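Local structure of protease Do-like 1, chloroplastic (Arabidopsis thaliana, 3QO6) at residues Gln98-Ala103 with Ile303-Lys308. The protein is a chloroplast serine protease of the HtrA (Deg) family that is required at high temperature and may break down damaged proteins. Numbering follows the deposited sequence.
Sequences QDKDVA and ILDQCK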
# COMPACT_ATOMS: atom_id res chain seq x y z
N GLN B 98 -14.05 25.75 20.14
CA GLN B 98 -13.52 24.48 19.62
C GLN B 98 -14.34 23.26 19.97
O GLN B 98 -14.36 22.28 19.22
CB GLN B 98 -12.11 24.23 20.12
CG GLN B 98 -11.05 25.08 19.50
CD GLN B 98 -9.69 24.49 19.75
OE1 GLN B 98 -9.43 23.97 20.84
NE2 GLN B 98 -8.80 24.56 18.75
N ASP B 99 -14.99 23.29 21.11
CA ASP B 99 -15.75 22.14 21.51
C ASP B 99 -16.93 21.86 20.63
O ASP B 99 -17.18 20.71 20.31
CB ASP B 99 -16.19 22.29 22.96
CG ASP B 99 -15.05 22.05 23.92
OD1 ASP B 99 -14.05 21.40 23.50
OD2 ASP B 99 -15.16 22.49 25.07
N LYS B 100 -17.65 22.89 20.23
CA LYS B 100 -18.81 22.71 19.38
C LYS B 100 -18.48 23.06 17.94
O LYS B 100 -19.37 23.26 17.12
CB LYS B 100 -19.96 23.57 19.89
CG LYS B 100 -20.22 23.43 21.38
CD LYS B 100 -20.71 22.03 21.69
CE LYS B 100 -21.03 21.83 23.16
NZ LYS B 100 -21.38 20.38 23.41
N ASP B 101 -17.19 23.12 17.63
CA ASP B 101 -16.68 23.44 16.29
C ASP B 101 -17.41 24.56 15.54
O ASP B 101 -17.62 24.48 14.33
CB ASP B 101 -16.66 22.17 15.43
CG ASP B 101 -15.78 22.30 14.21
OD1 ASP B 101 -14.77 23.04 14.24
OD2 ASP B 101 -16.07 21.64 13.21
N VAL B 102 -17.74 25.62 16.27
CA VAL B 102 -18.41 26.80 15.74
C VAL B 102 -17.46 28.00 15.70
O VAL B 102 -16.70 28.23 16.65
CB VAL B 102 -19.57 27.19 16.63
CG1 VAL B 102 -20.12 28.54 16.20
CG2 VAL B 102 -20.62 26.13 16.57
N ALA B 103 -17.49 28.79 14.64
CA ALA B 103 -16.61 29.94 14.55
C ALA B 103 -17.32 31.14 13.95
O ALA B 103 -18.21 30.98 13.11
CB ALA B 103 -15.40 29.60 13.73
N ILE B 303 -22.49 15.09 31.15
CA ILE B 303 -23.02 15.68 32.36
C ILE B 303 -22.46 17.07 32.66
O ILE B 303 -23.22 17.96 33.01
CB ILE B 303 -22.80 14.74 33.55
CG1 ILE B 303 -23.85 14.99 34.60
CG2 ILE B 303 -21.44 14.96 34.14
CD1 ILE B 303 -25.27 14.99 34.05
N LEU B 304 -21.16 17.29 32.51
CA LEU B 304 -20.60 18.62 32.75
C LEU B 304 -21.06 19.60 31.69
O LEU B 304 -21.06 20.80 31.90
CB LEU B 304 -19.08 18.61 32.73
CG LEU B 304 -18.34 18.53 34.07
CD1 LEU B 304 -18.53 17.16 34.70
CD2 LEU B 304 -16.87 18.79 33.80
N ASP B 305 -21.44 19.07 30.54
CA ASP B 305 -21.90 19.91 29.44
C ASP B 305 -23.10 20.72 29.89
O ASP B 305 -23.49 21.69 29.26
CB ASP B 305 -22.32 19.03 28.27
CG ASP B 305 -22.13 19.72 26.94
OD1 ASP B 305 -22.95 19.45 26.03
OD2 ASP B 305 -21.17 20.52 26.80
N GLN B 306 -23.71 20.29 31.00
CA GLN B 306 -24.89 20.95 31.52
C GLN B 306 -24.58 21.95 32.61
O GLN B 306 -25.46 22.67 33.06
CB GLN B 306 -25.85 19.89 32.07
CG GLN B 306 -26.41 18.96 31.01
CD GLN B 306 -27.46 19.65 30.14
OE1 GLN B 306 -28.63 19.72 30.52
NE2 GLN B 306 -27.02 20.17 28.99
N CYS B 307 -23.33 22.00 33.04
CA CYS B 307 -22.98 22.92 34.10
C CYS B 307 -22.44 24.22 33.58
O CYS B 307 -22.10 24.34 32.40
CB CYS B 307 -21.98 22.27 35.03
SG CYS B 307 -22.61 20.68 35.55
N LYS B 308 -22.39 25.20 34.48
CA LYS B 308 -21.89 26.52 34.15
C LYS B 308 -20.80 26.92 35.14
O LYS B 308 -20.78 26.45 36.28
CB LYS B 308 -23.07 27.51 34.17
CG LYS B 308 -24.20 27.16 35.14
CD LYS B 308 -25.42 28.06 34.92
CE LYS B 308 -26.50 27.92 36.01
NZ LYS B 308 -27.14 26.58 36.06
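The carboxylate of Asp305 is the one flat group in this contact, and the ammonium of Lys100 meets it at the open side between its two oxygens. Lys100 NZ lies 3.2 Å from Asp305 OD1, on that oxygen's syn side and 18° out of the carboxylate plane; a second, weak hydrogen bond from Lys100 NZ reaches Asp305 OD2 at 3.4 Å. The salt bridge is thus forked, with the OD2 arm weak. The two side chains approach from opposite directions. The lysine chain bends once, at chi2 (-66°), and then runs extended to its amine. The salt bridge spans the trypsin-like protease domain and the PDZ domain: Lys100 sits in the turn between barrel strands 88-97 and 102-107, next to Asp101 of the predicted charge relay, and Asp305 lies in the type I turn from Leu304 to Cys307, at the C-terminal side of helix 297-304. Asp305 also rests against Arg163 and Gln166 of the protease part. Replacing Asp305 by an asparagine would probably leave the Lys100 ammonium without its countercharge and weaken this link between the domains. Asp101 takes no part in the bridge; its OD2 is hydrogen-bonded to His71 ND1, while the lysine side chain also touches Ile165, Ile220 and Arg232.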